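BtGH115A (Bacteroides thetaiotaomicron, PDB 5BY3) acts as a family GH115 4-O-methyl-alpha-glucuronidase specific for decorated arabinogalactans. Local coordinates at residues 167-172 against 395-400; 399-404 against 504-509. All blocks are in the same frame, centred on the assembly; numbering follows the deposited sequence.

Contact 1 of 2, residues 167-172 against 395-400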
loop_
_atom_site.group_PDB
_atom_site.type_symbol
_atom_site.label_atom_id
_atom_site.label_comp_id
_atom_site.label_asym_id
_atom_site.label_seq_id
_atom_site.Cartn_x
_atom_site.Cartn_y
_atom_site.Cartn_z
ATOM N N ILE A 167 8.602 -2.756 -5.968
ATOM C CA ILE A 167 8.641 -4.213 -5.906
ATOM C C ILE A 167 9.770 -4.593 -4.927
ATOM O O ILE A 167 10.920 -4.206 -5.144
ATOM C CB ILE A 167 8.834 -4.923 -7.275
ATOM C CG1 ILE A 167 7.586 -4.940 -8.142
ATOM C CG2 ILE A 167 9.116 -6.407 -7.076
ATOM C CD1 ILE A 167 6.987 -3.602 -8.452
ATOM N N ASN A 168 9.416 -5.343 -3.874
ATOM C CA ASN A 168 10.303 -5.709 -2.745
ATOM C C ASN A 168 9.903 -7.056 -2.215
ATOM O O ASN A 168 8.795 -7.492 -2.462
ATOM C CB ASN A 168 10.117 -4.699 -1.601
ATOM C CG ASN A 168 11.255 -4.705 -0.588
ATOM O OD1 ASN A 168 12.421 -4.931 -0.928
ATOM N ND2 ASN A 168 10.930 -4.385 0.653
ATOM N N ASP A 169 10.775 -7.729 -1.467
ATOM C CA ASP A 169 10.426 -9.051 -0.915
ATOM C C ASP A 169 9.931 -10.044 -1.993
ATOM O O ASP A 169 9.069 -10.923 -1.737
ATOM C CB ASP A 169 9.411 -8.900 0.230
ATOM C CG ASP A 169 9.934 -8.006 1.375
ATOM O OD1 ASP A 169 11.061 -8.258 1.895
ATOM O OD2 ASP A 169 9.213 -7.048 1.762
ATOM N N GLU A 170 10.537 -9.913 -3.176
ATOM C CA GLU A 170 10.160 -10.587 -4.402
ATOM C C GLU A 170 10.717 -12.013 -4.552
ATOM O O GLU A 170 10.452 -12.649 -5.593
ATOM C CB GLU A 170 10.572 -9.731 -5.631
ATOM C CG GLU A 170 12.087 -9.687 -5.939
ATOM C CD GLU A 170 12.877 -8.573 -5.235
ATOM O OE1 GLU A 170 12.459 -8.122 -4.167
ATOM O OE2 GLU A 170 13.937 -8.130 -5.754
ATOM N N ASP A 171 11.463 -12.500 -3.545
ATOM C CA ASP A 171 12.211 -13.777 -3.644
ATOM C C ASP A 171 11.314 -14.987 -3.934
ATOM O O ASP A 171 11.833 -15.994 -4.422
ATOM C CB ASP A 171 12.999 -14.153 -2.369
ATOM C CG ASP A 171 13.953 -13.062 -1.845
ATOM O OD1 ASP A 171 13.651 -11.856 -1.921
ATOM O OD2 ASP A 171 15.003 -13.450 -1.273
ATOM N N TRP A 172 10.010 -14.901 -3.597
ATOM C CA TRP A 172 9.080 -16.054 -3.619
ATOM C C TRP A 172 7.863 -15.837 -4.519
ATOM O O TRP A 172 6.870 -16.534 -4.406
ATOM C CB TRP A 172 8.635 -16.449 -2.204
ATOM C CG TRP A 172 9.772 -16.577 -1.282
ATOM C CD1 TRP A 172 10.487 -17.711 -1.030
ATOM C CD2 TRP A 172 10.397 -15.523 -0.506
ATOM N NE1 TRP A 172 11.524 -17.441 -0.150
ATOM C CE2 TRP A 172 11.505 -16.108 0.177
ATOM C CE3 TRP A 172 10.146 -14.157 -0.342
ATOM C CZ2 TRP A 172 12.355 -15.367 1.023
ATOM C CZ3 TRP A 172 10.987 -13.413 0.503
ATOM C CH2 TRP A 172 12.071 -14.027 1.183
ATOM N N SER A 395 3.060 -4.635 2.413
ATOM C CA SER A 395 3.805 -5.899 2.479
ATOM C C SER A 395 5.128 -5.686 3.249
ATOM O O SER A 395 5.713 -4.613 3.194
ATOM C CB SER A 395 4.038 -6.436 1.066
ATOM O OG SER A 395 4.863 -7.573 1.109
ATOM N N TYR A 396 5.592 -6.685 3.986
ATOM C CA TYR A 396 6.815 -6.468 4.731
ATOM C C TYR A 396 7.526 -7.722 5.159
ATOM O O TYR A 396 6.895 -8.742 5.449
ATOM C CB TYR A 396 6.504 -5.609 5.954
ATOM C CG TYR A 396 7.651 -5.301 6.846
ATOM C CD1 TYR A 396 8.670 -4.470 6.422
ATOM C CD2 TYR A 396 7.707 -5.820 8.141
ATOM C CE1 TYR A 396 9.750 -4.171 7.249
ATOM C CE2 TYR A 396 8.760 -5.495 8.995
ATOM C CZ TYR A 396 9.790 -4.676 8.532
ATOM O OH TYR A 396 10.833 -4.319 9.358
ATOM N N TRP A 397 8.846 -7.624 5.229
ATOM C CA TRP A 397 9.683 -8.679 5.837
ATOM C C TRP A 397 10.369 -8.040 7.029
ATOM O O TRP A 397 11.106 -7.084 6.855
ATOM C CB TRP A 397 10.694 -9.204 4.796
ATOM C CG TRP A 397 11.945 -9.926 5.312
ATOM C CD1 TRP A 397 12.327 -10.134 6.623
ATOM C CD2 TRP A 397 12.963 -10.508 4.517
ATOM N NE1 TRP A 397 13.504 -10.817 6.684
ATOM C CE2 TRP A 397 13.938 -11.051 5.413
ATOM C CE3 TRP A 397 13.162 -10.633 3.126
ATOM C CZ2 TRP A 397 15.090 -11.725 4.966
ATOM C CZ3 TRP A 397 14.331 -11.304 2.663
ATOM C CH2 TRP A 397 15.275 -11.845 3.589
ATOM N N GLY A 398 10.107 -8.542 8.233
ATOM C CA GLY A 398 10.709 -7.986 9.437
ATOM C C GLY A 398 9.970 -8.319 10.703
ATOM O O GLY A 398 9.111 -9.190 10.689
ATOM N N ARG A 399 10.340 -7.625 11.786
ATOM C CA ARG A 399 9.827 -7.818 13.126
ATOM C C ARG A 399 8.609 -6.921 13.369
ATOM O O ARG A 399 8.535 -5.839 12.795
ATOM C CB ARG A 399 10.886 -7.398 14.156
ATOM C CG ARG A 399 11.132 -5.878 14.184
ATOM C CD ARG A 399 12.269 -5.519 15.099
ATOM N NE ARG A 399 13.507 -6.000 14.511
ATOM C CZ ARG A 399 14.706 -5.910 15.070
ATOM N NH1 ARG A 399 14.895 -5.347 16.268
ATOM N NH2 ARG A 399 15.722 -6.386 14.399
ATOM N N PRO A 400 7.679 -7.336 14.235
ATOM C CA PRO A 400 7.667 -8.662 14.915
ATOM C C PRO A 400 7.358 -9.881 14.006
ATOM O O PRO A 400 7.620 -11.013 14.405
ATOM C CB PRO A 400 6.558 -8.483 15.947
ATOM C CG PRO A 400 5.592 -7.552 15.249
ATOM C CD PRO A 400 6.457 -6.557 14.519
HETATM O O HOH W 1 7.180 -6.383 0.506
#
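Ser395 reaches Asp169 through a single water: Ser395 OG donates to the water oxygen at 2.7 Å, and the water in turn donates to Asp169 OD2 at 2.5 Å. The water bridges two side-chain oxygens that are too far apart to bond directly; the Ser395 side chain also lies about 5 Å from the bound nickel ion. At Tyr396 the backbone does the touching, its C lying 3.9 Å from Asp169 OD2, while its side chain sets off away from residues 167-172 and its hydroxyl bonds to Lys345.

Trp397 carries most of the contact. Its CB sits 3.1 Å from Asp169 OD1, and CE3 of its indole is 3.4 Å from that oxygen; OD1 lies at the ring edge, near its plane, and the carboxylate and ring planes are 42° apart. With chi2 at -3°, CD1 eclipses CA and the six-membered ring swings to the far side, where it can meet both Asp169 and Trp172. The Trp172 edge, led by CH2, comes against Trp397 CZ3 at 3.8 Å in an offset edge-to-face pair whose planes stand at 61°. Asp171 CB lies over one face of Trp172, and His216 adds a further ring beside Trp397. Beyond Trp397 the chain leaves the contact through Gly398.

Both segments follow strands of the parallel barrel, 162-166 and 388-393, at the end where TIM-barrel hydrolases usually hold their active sites. Within this contact the two oxygens of Asp169 meet different surroundings, OD2 a water hydrogen bond and OD1 the carbons of Trp397, which implies that the carboxylate is held unevenly, by a directional bond at one oxygen and by packing at the other.

Contact 2 of 2, residues 399-404 against 504-509. With NI (nickel (II) ion), chain C.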
loop_
_atom_site.group_PDB
_atom_site.type_symbol
_atom_site.label_atom_id
_atom_site.label_comp_id
_atom_site.label_asym_id
_atom_site.label_seq_id
_atom_site.Cartn_x
_atom_site.Cartn_y
_atom_site.Cartn_z
ATOM N N ARG A 399 10.340 -7.625 11.786
ATOM C CA ARG A 399 9.827 -7.818 13.126
ATOM C C ARG A 399 8.609 -6.921 13.369
ATOM O O ARG A 399 8.535 -5.839 12.795
ATOM C CB ARG A 399 10.886 -7.398 14.156
ATOM C CG ARG A 399 11.132 -5.878 14.184
ATOM C CD ARG A 399 12.269 -5.519 15.099
ATOM N NE ARG A 399 13.507 -6.000 14.511
ATOM C CZ ARG A 399 14.706 -5.910 15.070
ATOM N NH1 ARG A 399 14.895 -5.347 16.268
ATOM N NH2 ARG A 399 15.722 -6.386 14.399
ATOM N N PRO A 400 7.679 -7.336 14.235
ATOM C CA PRO A 400 7.667 -8.662 14.915
ATOM C C PRO A 400 7.358 -9.881 14.006
ATOM O O PRO A 400 7.620 -11.013 14.405
ATOM C CB PRO A 400 6.558 -8.483 15.947
ATOM C CG PRO A 400 5.592 -7.552 15.249
ATOM C CD PRO A 400 6.457 -6.557 14.519
ATOM N N HIS A 401 6.788 -9.680 12.810
ATOM C CA HIS A 401 6.547 -10.832 11.889
ATOM C C HIS A 401 6.320 -10.363 10.431
ATOM O O HIS A 401 5.636 -9.376 10.232
ATOM C CB HIS A 401 5.363 -11.687 12.400
ATOM C CG HIS A 401 5.286 -13.028 11.766
ATOM N ND1 HIS A 401 4.934 -13.200 10.443
ATOM C CD2 HIS A 401 5.565 -14.264 12.253
ATOM C CE1 HIS A 401 5.005 -14.489 10.143
ATOM N NE2 HIS A 401 5.381 -15.155 11.225
ATOM N N ASP A 402 6.844 -11.080 9.430
ATOM C CA ASP A 402 6.539 -10.779 7.999
ATOM C C ASP A 402 5.034 -10.909 7.717
ATOM O O ASP A 402 4.377 -11.823 8.235
ATOM C CB ASP A 402 7.172 -11.730 6.980
ATOM C CG ASP A 402 8.648 -12.123 7.257
ATOM O OD1 ASP A 402 9.277 -11.690 8.262
ATOM O OD2 ASP A 402 9.158 -12.942 6.414
ATOM N N HIS A 403 4.505 -9.977 6.911
ATOM C CA HIS A 403 3.283 -10.217 6.184
ATOM C C HIS A 403 3.588 -10.199 4.707
ATOM O O HIS A 403 3.627 -9.133 4.084
ATOM C CB HIS A 403 2.157 -9.251 6.569
ATOM C CG HIS A 403 2.554 -7.804 6.653
ATOM N ND1 HIS A 403 3.351 -7.306 7.671
ATOM C CD2 HIS A 403 2.218 -6.739 5.874
ATOM C CE1 HIS A 403 3.484 -5.996 7.509
ATOM N NE2 HIS A 403 2.836 -5.635 6.409
ATOM N N LEU A 404 3.844 -11.382 4.143
ATOM C CA LEU A 404 4.261 -11.477 2.725
ATOM C C LEU A 404 3.418 -12.383 1.863
ATOM O O LEU A 404 3.642 -12.459 0.643
ATOM C CB LEU A 404 5.698 -11.998 2.634
ATOM C CG LEU A 404 6.862 -11.181 3.174
ATOM C CD1 LEU A 404 8.119 -12.013 3.063
ATOM C CD2 LEU A 404 6.988 -9.926 2.333
ATOM N N THR A 504 3.928 -16.337 16.608
ATOM C CA THR A 504 5.383 -16.500 16.614
ATOM C C THR A 504 6.004 -15.122 16.334
ATOM O O THR A 504 5.309 -14.172 16.002
ATOM C CB THR A 504 5.861 -17.488 15.509
ATOM O OG1 THR A 504 5.339 -17.082 14.252
ATOM C CG2 THR A 504 5.420 -18.920 15.767
ATOM N N ARG A 505 7.314 -14.999 16.486
ATOM C CA ARG A 505 8.014 -13.777 16.096
ATOM C C ARG A 505 9.195 -14.070 15.193
ATOM O O ARG A 505 9.707 -15.205 15.146
ATOM C CB ARG A 505 8.375 -12.916 17.321
ATOM C CG ARG A 505 7.364 -11.804 17.476
ATOM C CD ARG A 505 6.770 -11.673 18.848
ATOM N NE ARG A 505 7.668 -10.921 19.704
ATOM C CZ ARG A 505 7.297 -10.145 20.721
ATOM N NH1 ARG A 505 6.007 -9.966 21.023
ATOM N NH2 ARG A 505 8.227 -9.531 21.422
ATOM N N GLU A 506 9.565 -13.049 14.430
ATOM C CA GLU A 506 10.744 -13.053 13.576
ATOM C C GLU A 506 11.719 -11.999 14.080
ATOM O O GLU A 506 11.318 -11.078 14.803
ATOM C CB GLU A 506 10.361 -12.808 12.122
ATOM C CG GLU A 506 9.932 -14.061 11.394
ATOM C CD GLU A 506 11.005 -15.162 11.343
ATOM O OE1 GLU A 506 12.152 -14.912 10.935
ATOM O OE2 GLU A 506 10.690 -16.307 11.690
ATOM N N GLU A 507 12.999 -12.186 13.735
ATOM C CA GLU A 507 14.146 -11.386 14.217
ATOM C C GLU A 507 14.306 -11.225 15.729
ATOM O O GLU A 507 14.870 -10.237 16.188
ATOM C CB GLU A 507 14.214 -10.037 13.512
ATOM C CG GLU A 507 14.295 -10.193 11.993
ATOM C CD GLU A 507 14.191 -8.870 11.260
ATOM O OE1 GLU A 507 14.003 -7.819 11.931
ATOM O OE2 GLU A 507 14.300 -8.901 10.010
ATOM N N GLU A 508 13.872 -12.225 16.495
ATOM C CA GLU A 508 13.952 -12.142 17.958
ATOM C C GLU A 508 15.206 -12.724 18.602
ATOM O O GLU A 508 15.379 -12.545 19.827
ATOM C CB GLU A 508 12.750 -12.800 18.615
ATOM C CG GLU A 508 11.500 -11.956 18.711
ATOM C CD GLU A 508 11.613 -10.759 19.619
ATOM O OE1 GLU A 508 12.441 -10.739 20.547
ATOM O OE2 GLU A 508 10.846 -9.822 19.398
ATOM N N LYS A 509 16.062 -13.424 17.842
ATOM C CA LYS A 509 17.355 -13.944 18.435
ATOM C C LYS A 509 17.187 -14.989 19.578
ATOM O O LYS A 509 18.149 -15.301 20.293
ATOM C CB LYS A 509 18.277 -12.806 18.973
ATOM C CG LYS A 509 18.638 -11.658 18.027
ATOM C CD LYS A 509 19.398 -10.581 18.792
ATOM C CE LYS A 509 19.434 -9.266 18.025
ATOM N NZ LYS A 509 19.421 -8.071 18.927
HETATM NI NI NI C . 4.203 -11.490 -1.448
HETATM O O HOH W 2 6.467 -17.777 11.959
HETATM O O HOH W 3 5.792 -13.377 -1.140
HETATM O O HOH W 4 3.004 -9.735 -2.824
#
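Pro400 and Glu506 join the two loops by one backbone hydrogen bond, Glu506 N to Pro400 O at 2.8 Å and 166°, just after the cis peptide that precedes the proline. Arg505 CG packs on Pro400 CB at 3.7 Å, and the arginine then turns its guanidinium to Glu730 and Glu734; within its own segment, NE and NH2 both make weak bonds to Glu508 OE2 as part of a salt bridge.

Arg399 brings its guanidinium edge to Glu507: NE bonds OE1 at 3.2 Å, and NH2 reaches the same oxygen in a weaker bond of 3.3 Å. A single carboxylate oxygen is therefore gripped by two N-H groups, nearly in the guanidinium plane, while the carboxylate itself is turned 78° from it. A bend at chi3 (69°) brings NE round to face the acid, and Glu507 O lies over one face of the group.

Here a loop following barrel strand 388-393 of the TIM-barrel family region meets the connection between helices 476-495 and 523-543, with Pro400 also touching helix 730-738.

His401 has both ring nitrogens engaged. ND1 donates to Asp402 O at 2.7 Å, and a water is hydrogen-bonded to both His401 NE2 (2.9 Å) and Thr504 OG1 (2.6 Å), which helps to hold the ring's rotation. Glu506 CG packs against Asp402 OD1, and Arg620 forms salt bridges with both acids, which probably offsets their mutual repulsion. Two residues beyond Asp402, Leu404 O binds the nickel at 2.4 Å together with Asp436 and two waters.

Overall arrangement
Each contact takes one of its two segments from the loop between barrel strand 388-393 and helix 411-423; their centres are about 11 Å apart, and they share Arg399 and Pro400. Along the chain residues 167-172 come first, then the shared loop, then 504-509. Contact 1 lies nearer the chain centre, tying the loop to the one after strand 162-166; contact 2 lies further out and ties it to the connection between helices 476-495 and 523-543. They also touch directly: Tyr396 N probably bonds His403 O, and Leu404 CD2 packs on Asp169 CB. The loop thus leaves the nickel near Ser395, reaches Glu506 and helix 730-738 at Pro400, and returns to the metal at Leu404.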